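Local coordinates for protein arabinogalactan endo-1,4-beta-galactosidase (Ignisphaera aggregans, PDB 7OSK) that probably hydrolyses internal beta-1,4-galactosidic linkages of galactan and arabinogalactan through this family 53 glycoside hydrolase domain, which carries a bound calcium ion, at residues 263-268 and 370-375; 297-302 and 307-312; 325-330 and 375-380; 92-97 and 350-355. One frame throughout, in Å; residues are numbered along the deposited sequence.

Interaction 1 (263-268 and 370-375); sequences YPYWHG and NPWENQ. With CA (calcium ion), chain C.
Gln375 reaches across to Tyr265 while its neighbour Trp372 sets the CH2 corner of its indole against Tyr263 and Tyr265, joining the short helix 264-267 and the residue before it to the calcium-bearing loop 370-375. The glutamine can be followed outward from its backbone. Its CB lies beside the Trp372 pyrrole ring, 3.6 Å from NE1, and the chain then runs extended through CG (chi2 -167°). CD sits over one face of the indole, displaced toward the rim, and OE1 lies beside Phe309 CB. At the tip, NE2 donates to Tyr265 OH at 2.6 Å, the hydroxyl lying close to the amide plane, whereas the amide itself stands almost perpendicular to the phenol ring and meets it at its edge. Trp372 CH2 neighbours the same hydroxyl and also comes within 3.7 Å of Tyr263 CE1, the two rings meeting obliquely. The polar ends of these aromatics are held elsewhere: Trp372 NE1 bonds to Trp352 O, and Tyr263 OH has its main partner in Glu292. At the other end of the loop, an Asx turn from Asn370 OD1 to Trp372 N shapes the backbone where Asn370 O, at 2.3 Å, and both carboxylate oxygens of Glu373 bind the calcium ion. With a leucine in place of Gln375, Tyr265 OH would probably lose its amide donor and be left facing hydrocarbon in a buried setting. The phenol oxygen of a buried tyrosine thus takes its amide donor from the same loop whose Asn370 and Glu373 bind calcium.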
# COMPACT_ATOMS: atom_id res chain seq x y z
N TYR A 263 -5.05 -10.06 0.03
CA TYR A 263 -5.41 -10.51 -1.31
C TYR A 263 -6.15 -11.84 -1.17
O TYR A 263 -5.53 -12.85 -0.81
CB TYR A 263 -4.16 -10.67 -2.19
CG TYR A 263 -3.39 -9.38 -2.38
CD1 TYR A 263 -3.83 -8.42 -3.28
CD2 TYR A 263 -2.22 -9.13 -1.68
CE1 TYR A 263 -3.13 -7.24 -3.46
CE2 TYR A 263 -1.51 -7.96 -1.86
CZ TYR A 263 -1.97 -7.02 -2.75
OH TYR A 263 -1.26 -5.85 -2.93
N PRO A 264 -7.47 -11.85 -1.43
CA PRO A 264 -8.28 -13.05 -1.18
C PRO A 264 -7.75 -14.32 -1.85
O PRO A 264 -7.87 -15.41 -1.29
CB PRO A 264 -9.65 -12.68 -1.77
CG PRO A 264 -9.67 -11.20 -1.79
CD PRO A 264 -8.27 -10.77 -2.04
N TYR A 265 -7.17 -14.16 -3.03
CA TYR A 265 -6.66 -15.30 -3.80
C TYR A 265 -5.34 -15.83 -3.24
O TYR A 265 -4.76 -16.76 -3.80
CB TYR A 265 -6.49 -14.91 -5.28
CG TYR A 265 -5.86 -13.55 -5.52
CD1 TYR A 265 -4.48 -13.37 -5.45
CD2 TYR A 265 -6.64 -12.44 -5.81
CE1 TYR A 265 -3.91 -12.13 -5.68
CE2 TYR A 265 -6.08 -11.20 -6.04
CZ TYR A 265 -4.71 -11.05 -5.97
OH TYR A 265 -4.15 -9.82 -6.19
N TRP A 266 -4.88 -15.25 -2.14
CA TRP A 266 -3.63 -15.65 -1.50
C TRP A 266 -3.81 -15.92 -0.02
O TRP A 266 -3.27 -16.89 0.51
CB TRP A 266 -2.57 -14.56 -1.68
CG TRP A 266 -1.85 -14.57 -2.98
CD1 TRP A 266 -1.75 -15.61 -3.86
CD2 TRP A 266 -1.11 -13.49 -3.56
NE1 TRP A 266 -1.00 -15.24 -4.95
CE2 TRP A 266 -0.59 -13.94 -4.79
CE3 TRP A 266 -0.83 -12.18 -3.15
CZ2 TRP A 266 0.18 -13.13 -5.61
CZ3 TRP A 266 -0.07 -11.38 -3.97
CH2 TRP A 266 0.43 -11.85 -5.19
N HIS A 267 -4.57 -15.05 0.65
CA HIS A 267 -4.56 -14.98 2.10
C HIS A 267 -5.79 -15.60 2.76
O HIS A 267 -5.75 -15.95 3.94
CB HIS A 267 -4.39 -13.53 2.53
CG HIS A 267 -3.09 -12.92 2.12
ND1 HIS A 267 -2.97 -11.63 1.65
CD2 HIS A 267 -1.83 -13.44 2.10
CE1 HIS A 267 -1.71 -11.38 1.37
NE2 HIS A 267 -1.00 -12.46 1.63
N GLY A 268 -6.88 -15.73 2.01
CA GLY A 268 -8.05 -16.43 2.50
C GLY A 268 -9.38 -15.85 2.07
O GLY A 268 -9.45 -14.97 1.21
N ASN A 370 4.02 -5.51 -17.39
CA ASN A 370 3.07 -5.39 -16.29
C ASN A 370 2.37 -6.72 -15.99
O ASN A 370 1.80 -7.33 -16.89
CB ASN A 370 2.02 -4.33 -16.62
CG ASN A 370 1.29 -3.83 -15.39
OD1 ASN A 370 1.22 -4.52 -14.37
ND2 ASN A 370 0.72 -2.64 -15.48
N PRO A 371 2.43 -7.18 -14.72
CA PRO A 371 1.71 -8.39 -14.32
C PRO A 371 0.43 -8.10 -13.53
O PRO A 371 -0.10 -9.02 -12.90
CB PRO A 371 2.73 -9.10 -13.44
CG PRO A 371 3.40 -7.96 -12.72
CD PRO A 371 3.39 -6.77 -13.68
N TRP A 372 -0.06 -6.87 -13.57
CA TRP A 372 -1.10 -6.42 -12.64
C TRP A 372 -2.23 -5.62 -13.30
O TRP A 372 -3.19 -5.24 -12.64
CB TRP A 372 -0.45 -5.58 -11.54
CG TRP A 372 -1.26 -5.48 -10.29
CD1 TRP A 372 -2.10 -4.46 -9.93
CD2 TRP A 372 -1.30 -6.42 -9.21
NE1 TRP A 372 -2.66 -4.71 -8.70
CE2 TRP A 372 -2.18 -5.92 -8.24
CE3 TRP A 372 -0.67 -7.65 -8.98
CZ2 TRP A 372 -2.46 -6.59 -7.06
CZ3 TRP A 372 -0.95 -8.32 -7.80
CH2 TRP A 372 -1.84 -7.79 -6.86
N GLU A 373 -2.12 -5.38 -14.61
CA GLU A 373 -3.02 -4.44 -15.27
C GLU A 373 -4.48 -4.89 -15.23
O GLU A 373 -5.40 -4.07 -15.33
CB GLU A 373 -2.59 -4.18 -16.72
CG GLU A 373 -2.89 -5.30 -17.73
CD GLU A 373 -1.72 -6.23 -17.99
OE1 GLU A 373 -0.70 -6.17 -17.26
OE2 GLU A 373 -1.82 -7.03 -18.95
N ASN A 374 -4.71 -6.20 -15.08
CA ASN A 374 -6.06 -6.72 -14.99
C ASN A 374 -6.59 -6.63 -13.56
O ASN A 374 -7.69 -7.11 -13.27
CB ASN A 374 -6.13 -8.17 -15.48
CG ASN A 374 -5.34 -9.13 -14.62
OD1 ASN A 374 -4.28 -8.79 -14.10
ND2 ASN A 374 -5.86 -10.35 -14.46
N GLN A 375 -5.81 -6.01 -12.68
CA GLN A 375 -6.22 -5.78 -11.30
C GLN A 375 -6.23 -4.29 -10.96
O GLN A 375 -6.49 -3.91 -9.82
CB GLN A 375 -5.29 -6.50 -10.33
CG GLN A 375 -5.44 -8.01 -10.31
CD GLN A 375 -4.75 -8.64 -9.12
OE1 GLN A 375 -3.92 -9.54 -9.28
NE2 GLN A 375 -5.08 -8.18 -7.92
CA CA C . 0.22 -8.02 -18.45

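Interaction 2 (297-302 and 307-312); sequences WTLDDS and NIFGSR. With CA (calcium ion), chain C.
Segments 297-302 and 307-312 run past each other in roughly opposite directions without regular secondary structure, Leu299 and Gly310 being nearest with CA atoms 6.0 Å apart. At that point the Leu299 side chain spreads over the facing loop: CD1 touches Phe309 CD1 at 3.8 Å, CG lies against Gly310 O, and CD2 rests 3.6 Å from Arg312 CD, on the aliphatic part of that arginine. A smaller alanine in place of Leu299 is likely to open a gap between Phe309 and the Arg312 chain and let the latter swing more freely. Around Leu299, Thr298 OG1 accepts from Asp300 N in an ST turn. Asp301, its CG anti to the backbone N (chi1 -172°), offers OD1 to the calcium ion at 2.4 Å, and Asn307 OD1 comes from the facing segment at 2.5 Å. The two planar groups cross obliquely, their planes 41° apart. Asp303, His305, Asn370 and Glu373 complete the site. Four carboxylate oxygens of Asp301, Asp303 and Glu373, and three neutral carbonyl or amide oxygens of His305, Asn307 and Asn370, suit a hard cation such as calcium, which holds the 301-307 loop to the loop carrying Asn370 and Glu373.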
# COMPACT_ATOMS: atom_id res chain seq x y z
N TRP A 297 -10.51 -7.37 -12.48
CA TRP A 297 -11.69 -6.93 -13.21
C TRP A 297 -11.79 -7.68 -14.54
O TRP A 297 -12.80 -7.58 -15.25
CB TRP A 297 -11.66 -5.42 -13.45
CG TRP A 297 -10.46 -4.94 -14.23
CD1 TRP A 297 -9.23 -4.63 -13.73
CD2 TRP A 297 -10.39 -4.71 -15.65
NE1 TRP A 297 -8.39 -4.23 -14.75
CE2 TRP A 297 -9.08 -4.27 -15.93
CE3 TRP A 297 -11.30 -4.85 -16.70
CZ2 TRP A 297 -8.66 -3.96 -17.23
CZ3 TRP A 297 -10.88 -4.54 -17.98
CH2 TRP A 297 -9.57 -4.10 -18.23
N THR A 298 -10.74 -8.43 -14.87
CA THR A 298 -10.71 -9.26 -16.07
C THR A 298 -9.59 -10.28 -15.96
O THR A 298 -8.77 -10.22 -15.05
CB THR A 298 -10.52 -8.42 -17.35
OG1 THR A 298 -10.48 -9.28 -18.49
CG2 THR A 298 -9.23 -7.62 -17.28
N LEU A 299 -9.55 -11.21 -16.91
CA LEU A 299 -8.53 -12.25 -16.92
C LEU A 299 -7.62 -12.09 -18.13
O LEU A 299 -6.59 -12.75 -18.24
CB LEU A 299 -9.19 -13.64 -16.93
CG LEU A 299 -8.73 -14.75 -15.98
CD1 LEU A 299 -8.14 -14.23 -14.67
CD2 LEU A 299 -9.90 -15.67 -15.69
N ASP A 300 -8.00 -11.19 -19.04
CA ASP A 300 -7.22 -10.95 -20.25
C ASP A 300 -5.88 -10.27 -19.96
O ASP A 300 -5.64 -9.79 -18.85
CB ASP A 300 -8.04 -10.11 -21.23
CG ASP A 300 -9.05 -10.94 -22.01
OD1 ASP A 300 -9.45 -12.01 -21.52
OD2 ASP A 300 -9.45 -10.50 -23.11
N ASP A 301 -5.02 -10.25 -20.97
CA ASP A 301 -3.71 -9.61 -20.88
C ASP A 301 -3.58 -8.57 -21.99
O ASP A 301 -4.21 -8.69 -23.04
CB ASP A 301 -2.58 -10.65 -20.99
CG ASP A 301 -1.21 -10.05 -20.71
OD1 ASP A 301 -0.88 -9.84 -19.53
OD2 ASP A 301 -0.46 -9.81 -21.68
N SER A 302 -2.76 -7.55 -21.75
CA SER A 302 -2.65 -6.40 -22.64
C SER A 302 -1.28 -6.29 -23.31
O SER A 302 -1.19 -6.02 -24.51
CB SER A 302 -2.93 -5.11 -21.86
OG SER A 302 -2.95 -3.99 -22.72
N ASN A 307 0.21 -12.17 -16.21
CA ASN A 307 -0.17 -11.56 -14.95
C ASN A 307 -0.21 -12.56 -13.81
O ASN A 307 -0.29 -13.77 -14.03
CB ASN A 307 -1.54 -10.88 -15.08
CG ASN A 307 -1.64 -9.99 -16.31
OD1 ASN A 307 -0.90 -9.01 -16.44
ND2 ASN A 307 -2.57 -10.32 -17.20
N ILE A 308 -0.15 -12.05 -12.59
CA ILE A 308 -0.26 -12.87 -11.39
C ILE A 308 -1.66 -13.46 -11.31
O ILE A 308 -1.84 -14.64 -10.99
CB ILE A 308 0.07 -12.04 -10.13
CG1 ILE A 308 1.59 -11.89 -10.00
CG2 ILE A 308 -0.50 -12.68 -8.87
CD1 ILE A 308 2.03 -10.65 -9.27
N PHE A 309 -2.65 -12.63 -11.59
CA PHE A 309 -4.04 -13.07 -11.74
C PHE A 309 -4.26 -13.52 -13.18
O PHE A 309 -4.68 -12.74 -14.04
CB PHE A 309 -5.00 -11.94 -11.34
CG PHE A 309 -6.25 -12.41 -10.64
CD1 PHE A 309 -7.02 -13.45 -11.16
CD2 PHE A 309 -6.66 -11.81 -9.46
CE1 PHE A 309 -8.17 -13.87 -10.50
CE2 PHE A 309 -7.81 -12.23 -8.81
CZ PHE A 309 -8.56 -13.26 -9.33
N GLY A 310 -3.96 -14.79 -13.44
CA GLY A 310 -3.85 -15.29 -14.81
C GLY A 310 -5.00 -16.15 -15.27
O GLY A 310 -5.63 -15.86 -16.29
N SER A 311 -5.27 -17.23 -14.53
CA SER A 311 -6.30 -18.19 -14.90
C SER A 311 -7.45 -18.15 -13.90
O SER A 311 -7.37 -17.48 -12.88
CB SER A 311 -5.70 -19.59 -14.96
OG SER A 311 -4.99 -19.88 -13.78
N ARG A 312 -8.52 -18.89 -14.21
CA ARG A 312 -9.65 -19.00 -13.30
C ARG A 312 -9.22 -19.62 -11.96
O ARG A 312 -9.99 -19.62 -11.00
CB ARG A 312 -10.76 -19.84 -13.93
CG ARG A 312 -11.69 -19.08 -14.88
CD ARG A 312 -11.13 -18.96 -16.29
NE ARG A 312 -12.13 -18.45 -17.23
CZ ARG A 312 -11.93 -18.29 -18.54
NH1 ARG A 312 -10.75 -18.60 -19.08
NH2 ARG A 312 -12.90 -17.82 -19.31
CA CA C . 0.22 -8.02 -18.45

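Interaction 3 (325-330 and 375-380); sequences QGQASF and QALFDF
Gln327, on helix 324-342 of the (beta/alpha)8 TIM barrel, extends its amide to Ala376 and Leu377 in the loop that follows the eighth strand, 346-352. The tight part of the contact is the end of this one side chain. With CG anti to the backbone N (chi1 179°) and the chain extended beyond it, the amide is carried straight off the helix into the buried loop. The Leu377 CD2 methyl lies alongside the amide, 3.7 Å from Gln327 CD. Both polar atoms of the amide are engaged: NE2 also bonds to Tyr351 OH, which is hydrogen-bonded to Gln375 O as well, while OE1 bonds to Ser387 OG. These partners should fix the rotation of the amide and satisfy it within the protein interior. The looser side is at Ser329 and Phe380, which are partly exposed. On the helix, Ser329 turns its OG back to Gln325 O at 2.8 Å, a carbonyl that also accepts from Ser329 N. On the loop, Phe380 turns instead to Trp297. Helix and loop are therefore joined over a small area, through a polar side chain with one leucine methyl beside it. Gln327 NE2 donates to Ala376 O at 3.2 Å with an almost straight N-H...O angle of 171°, the acceptor lying in the amide plane but the donor standing well above the plane of the Ala376 carbonyl.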
# COMPACT_ATOMS: atom_id res chain seq x y z
N GLN A 325 -17.76 -5.93 -12.24
CA GLN A 325 -18.73 -6.07 -11.15
C GLN A 325 -18.14 -6.89 -10.01
O GLN A 325 -18.32 -6.55 -8.84
CB GLN A 325 -20.01 -6.73 -11.66
CG GLN A 325 -21.10 -6.90 -10.61
CD GLN A 325 -21.70 -5.58 -10.18
OE1 GLN A 325 -22.51 -4.99 -10.89
NE2 GLN A 325 -21.31 -5.10 -9.00
N GLY A 326 -17.47 -7.98 -10.35
CA GLY A 326 -16.89 -8.86 -9.36
C GLY A 326 -15.81 -8.17 -8.55
O GLY A 326 -15.62 -8.46 -7.37
N GLN A 327 -15.09 -7.26 -9.20
CA GLN A 327 -14.07 -6.46 -8.54
C GLN A 327 -14.72 -5.51 -7.55
O GLN A 327 -14.30 -5.40 -6.40
CB GLN A 327 -13.24 -5.68 -9.56
CG GLN A 327 -12.16 -4.79 -8.95
CD GLN A 327 -11.48 -3.89 -9.98
OE1 GLN A 327 -12.14 -3.22 -10.77
NE2 GLN A 327 -10.15 -3.88 -9.96
N ALA A 328 -15.76 -4.82 -8.01
CA ALA A 328 -16.45 -3.83 -7.20
C ALA A 328 -17.15 -4.49 -6.02
O ALA A 328 -17.15 -3.97 -4.90
CB ALA A 328 -17.45 -3.06 -8.04
N SER A 329 -17.76 -5.65 -6.27
CA SER A 329 -18.46 -6.39 -5.22
C SER A 329 -17.50 -6.75 -4.09
O SER A 329 -17.85 -6.65 -2.92
CB SER A 329 -19.09 -7.66 -5.79
OG SER A 329 -20.06 -7.35 -6.78
N PHE A 330 -16.29 -7.15 -4.46
CA PHE A 330 -15.27 -7.50 -3.47
C PHE A 330 -14.87 -6.29 -2.63
O PHE A 330 -14.77 -6.40 -1.40
CB PHE A 330 -14.04 -8.08 -4.16
CG PHE A 330 -12.79 -7.99 -3.33
CD1 PHE A 330 -12.69 -8.70 -2.14
CD2 PHE A 330 -11.73 -7.20 -3.73
CE1 PHE A 330 -11.54 -8.61 -1.37
CE2 PHE A 330 -10.58 -7.12 -2.97
CZ PHE A 330 -10.49 -7.82 -1.78
N GLN A 375 -5.81 -6.01 -12.68
CA GLN A 375 -6.22 -5.78 -11.30
C GLN A 375 -6.23 -4.29 -10.96
O GLN A 375 -6.49 -3.91 -9.82
CB GLN A 375 -5.29 -6.50 -10.33
CG GLN A 375 -5.44 -8.01 -10.31
CD GLN A 375 -4.75 -8.64 -9.12
OE1 GLN A 375 -3.92 -9.54 -9.28
NE2 GLN A 375 -5.08 -8.18 -7.92
N ALA A 376 -5.95 -3.44 -11.95
CA ALA A 376 -6.02 -2.00 -11.75
C ALA A 376 -7.48 -1.55 -11.77
O ALA A 376 -8.36 -2.34 -12.08
CB ALA A 376 -5.22 -1.27 -12.82
N LEU A 377 -7.72 -0.29 -11.42
CA LEU A 377 -9.07 0.27 -11.46
C LEU A 377 -9.28 1.06 -12.75
O LEU A 377 -10.31 1.72 -12.92
CB LEU A 377 -9.32 1.15 -10.24
CG LEU A 377 -9.33 0.41 -8.89
CD1 LEU A 377 -9.42 1.39 -7.73
CD2 LEU A 377 -10.49 -0.57 -8.83
N PHE A 378 -8.31 0.98 -13.65
CA PHE A 378 -8.41 1.56 -14.99
C PHE A 378 -8.18 0.46 -16.02
O PHE A 378 -7.46 -0.50 -15.73
CB PHE A 378 -7.38 2.68 -15.18
CG PHE A 378 -7.56 3.85 -14.26
CD1 PHE A 378 -7.11 3.80 -12.95
CD2 PHE A 378 -8.18 5.01 -14.70
CE1 PHE A 378 -7.28 4.87 -12.10
CE2 PHE A 378 -8.35 6.09 -13.85
CZ PHE A 378 -7.89 6.02 -12.55
N ASP A 379 -8.77 0.59 -17.20
CA ASP A 379 -8.57 -0.42 -18.24
C ASP A 379 -7.25 -0.17 -18.97
O ASP A 379 -6.50 0.74 -18.63
CB ASP A 379 -9.74 -0.45 -19.23
CG ASP A 379 -9.96 0.87 -19.95
OD1 ASP A 379 -8.98 1.61 -20.21
OD2 ASP A 379 -11.13 1.16 -20.29
N PHE A 380 -6.99 -0.98 -19.99
CA PHE A 380 -5.72 -0.93 -20.71
C PHE A 380 -5.55 0.40 -21.45
O PHE A 380 -4.43 0.86 -21.66
CB PHE A 380 -5.62 -2.10 -21.70
CG PHE A 380 -5.88 -3.44 -21.07
CD1 PHE A 380 -5.64 -3.64 -19.72
CD2 PHE A 380 -6.36 -4.50 -21.82
CE1 PHE A 380 -5.88 -4.87 -19.13
CE2 PHE A 380 -6.60 -5.73 -21.24
CZ PHE A 380 -6.36 -5.92 -19.89

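Interaction 4 (92-97 and 350-355); sequences RLRVWN and FYWGAT
Arg92 lies across Phe350 and Trp352, and Arg94 approaches the same tryptophan farther along, so that strand 92-95 meets strand 350-352 inside the barrel, near the C-terminal strand ends where TIM-barrel glycosidases have their active sites. Arg92 is fully extended, with CG anti to the backbone N (chi1 -180°) and both following torsions also near 180°, which draws its aliphatic chain over one face of the Phe350 ring. Arg92 CB comes within 3.5 Å of Phe350 CD1, and Arg92 CD makes a CH-pi contact 4.3 Å from the ring centroid. The last torsion then turns the guanidinium so that NH1 meets Trp352 CD1 at 3.5 Å, edge against edge. That NH1 also forms salt bridges with Asp55 and Glu292. Arg94 starts differently: its CG lies between the backbone N and the carbonyl carbon (chi1 59°), and the chain then rises straight to cross Trp352 at about a right angle. Arg94 NH1 stops 3.6 Å from Trp352 NE1, and since both groups are donors, a water accepts from the two of them, 2.9 Å from Arg94 NH1 and 3.0 Å from Trp352 NE1. Glu58 holds Arg94 NH2 by a salt bridge. The strand segments stay 9.1 Å apart because strand 51-55 runs between them; their 54° inclination fits twisted barrel strands. Strand 130-135 flanks 90-95 on its other side, and helix 114-126 covers the outward-facing Leu93 and Val95.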
# COMPACT_ATOMS: atom_id res chain seq x y z
N ARG A 92 -1.69 6.24 -1.09
CA ARG A 92 -0.59 5.48 -0.51
C ARG A 92 0.56 5.37 -1.50
O ARG A 92 0.36 5.01 -2.66
CB ARG A 92 -1.07 4.09 -0.09
CG ARG A 92 0.00 3.21 0.54
CD ARG A 92 -0.59 1.90 1.04
NE ARG A 92 0.40 1.03 1.67
CZ ARG A 92 1.05 0.05 1.06
NH1 ARG A 92 0.82 -0.22 -0.22
NH2 ARG A 92 1.93 -0.68 1.72
N LEU A 93 1.76 5.70 -1.04
CA LEU A 93 2.95 5.67 -1.88
C LEU A 93 4.10 4.96 -1.18
O LEU A 93 4.41 5.26 -0.03
CB LEU A 93 3.38 7.09 -2.26
CG LEU A 93 2.39 7.94 -3.07
CD1 LEU A 93 2.87 9.37 -3.14
CD2 LEU A 93 2.20 7.36 -4.46
N ARG A 94 4.73 4.02 -1.88
CA ARG A 94 5.93 3.38 -1.38
C ARG A 94 7.14 4.22 -1.75
O ARG A 94 7.12 4.95 -2.74
CB ARG A 94 6.08 1.96 -1.94
CG ARG A 94 6.15 1.88 -3.45
CD ARG A 94 6.43 0.46 -3.92
NE ARG A 94 6.35 0.33 -5.37
CZ ARG A 94 5.23 0.12 -6.05
NH1 ARG A 94 4.07 0.01 -5.42
NH2 ARG A 94 5.26 0.03 -7.37
N VAL A 95 8.20 4.12 -0.96
CA VAL A 95 9.43 4.86 -1.20
C VAL A 95 10.65 3.96 -1.04
O VAL A 95 10.90 3.43 0.05
CB VAL A 95 9.56 6.08 -0.25
CG1 VAL A 95 10.90 6.78 -0.44
CG2 VAL A 95 8.42 7.06 -0.47
N TRP A 96 11.39 3.78 -2.13
CA TRP A 96 12.65 3.05 -2.10
C TRP A 96 13.79 4.05 -1.97
O TRP A 96 13.72 5.16 -2.49
CB TRP A 96 12.81 2.21 -3.37
CG TRP A 96 11.81 1.09 -3.48
CD1 TRP A 96 11.37 0.28 -2.47
CD2 TRP A 96 11.13 0.66 -4.66
NE1 TRP A 96 10.46 -0.63 -2.95
CE2 TRP A 96 10.29 -0.42 -4.29
CE3 TRP A 96 11.14 1.08 -5.99
CZ2 TRP A 96 9.48 -1.07 -5.21
CZ3 TRP A 96 10.33 0.42 -6.90
CH2 TRP A 96 9.51 -0.64 -6.50
N ASN A 97 14.85 3.65 -1.26
CA ASN A 97 15.95 4.55 -0.98
C ASN A 97 16.72 4.94 -2.24
O ASN A 97 16.92 6.12 -2.51
CB ASN A 97 16.91 3.92 0.03
CG ASN A 97 16.26 3.69 1.39
OD1 ASN A 97 15.06 3.45 1.48
ND2 ASN A 97 17.05 3.78 2.44
N PHE A 350 -6.68 0.51 1.29
CA PHE A 350 -5.99 1.01 0.10
C PHE A 350 -5.99 -0.06 -0.98
O PHE A 350 -5.47 -1.15 -0.78
CB PHE A 350 -4.55 1.42 0.41
CG PHE A 350 -4.43 2.59 1.33
CD1 PHE A 350 -4.43 3.88 0.84
CD2 PHE A 350 -4.28 2.41 2.70
CE1 PHE A 350 -4.31 4.97 1.68
CE2 PHE A 350 -4.16 3.49 3.55
CZ PHE A 350 -4.17 4.77 3.04
N TYR A 351 -6.56 0.27 -2.14
CA TYR A 351 -6.52 -0.63 -3.27
C TYR A 351 -5.16 -0.53 -3.96
O TYR A 351 -4.79 0.54 -4.45
CB TYR A 351 -7.64 -0.31 -4.26
CG TYR A 351 -7.84 -1.38 -5.30
CD1 TYR A 351 -7.05 -1.41 -6.44
CD2 TYR A 351 -8.80 -2.37 -5.13
CE1 TYR A 351 -7.22 -2.39 -7.39
CE2 TYR A 351 -8.98 -3.35 -6.08
CZ TYR A 351 -8.19 -3.36 -7.20
OH TYR A 351 -8.36 -4.34 -8.15
N TRP A 352 -4.42 -1.64 -4.00
CA TRP A 352 -3.05 -1.62 -4.49
C TRP A 352 -2.98 -1.88 -6.00
O TRP A 352 -3.68 -2.74 -6.52
CB TRP A 352 -2.20 -2.67 -3.76
CG TRP A 352 -0.73 -2.51 -4.01
CD1 TRP A 352 0.14 -1.70 -3.33
CD2 TRP A 352 0.05 -3.17 -5.01
NE1 TRP A 352 1.41 -1.83 -3.85
CE2 TRP A 352 1.38 -2.72 -4.88
CE3 TRP A 352 -0.25 -4.11 -6.01
CZ2 TRP A 352 2.40 -3.17 -5.71
CZ3 TRP A 352 0.76 -4.55 -6.83
CH2 TRP A 352 2.08 -4.08 -6.67
N GLY A 353 -2.13 -1.12 -6.68
CA GLY A 353 -1.98 -1.25 -8.12
C GLY A 353 -3.15 -0.66 -8.87
O GLY A 353 -3.47 -1.08 -9.98
N ALA A 354 -3.80 0.33 -8.26
CA ALA A 354 -5.01 0.93 -8.81
C ALA A 354 -4.74 1.69 -10.10
O ALA A 354 -5.59 1.75 -10.99
CB ALA A 354 -5.64 1.86 -7.78
N THR A 355 -3.56 2.29 -10.19
CA THR A 355 -3.20 3.14 -11.32
C THR A 355 -2.20 2.46 -12.26
O THR A 355 -1.69 3.08 -13.18
CB THR A 355 -2.59 4.47 -10.84
OG1 THR A 355 -1.33 4.21 -10.19
CG2 THR A 355 -3.53 5.16 -9.87
O HOH W 1 3.37 0.01 -2.60

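All four interactions belong to one TIM-barrel domain. Interaction 4 lies deepest, about 5 Å from the chain centre, and joins the second strand to the eighth. Interactions 1, 2 and 3 gather around helix 324-342 and the loops that follow strands 257-261, 287-293 and 346-352, their centres 9 to 11 Å apart. Interactions 1 and 2 hold ligands of the same calcium ion, and interactions 1 and 3 share Gln375. Along the chain, interaction 2 falls between the two segments of interaction 1, whereas interactions 1, 3 and 4 interleave. Tyr351, next to Trp352, thus links the calcium loop 370-375 and helix 324-342 to the last strand.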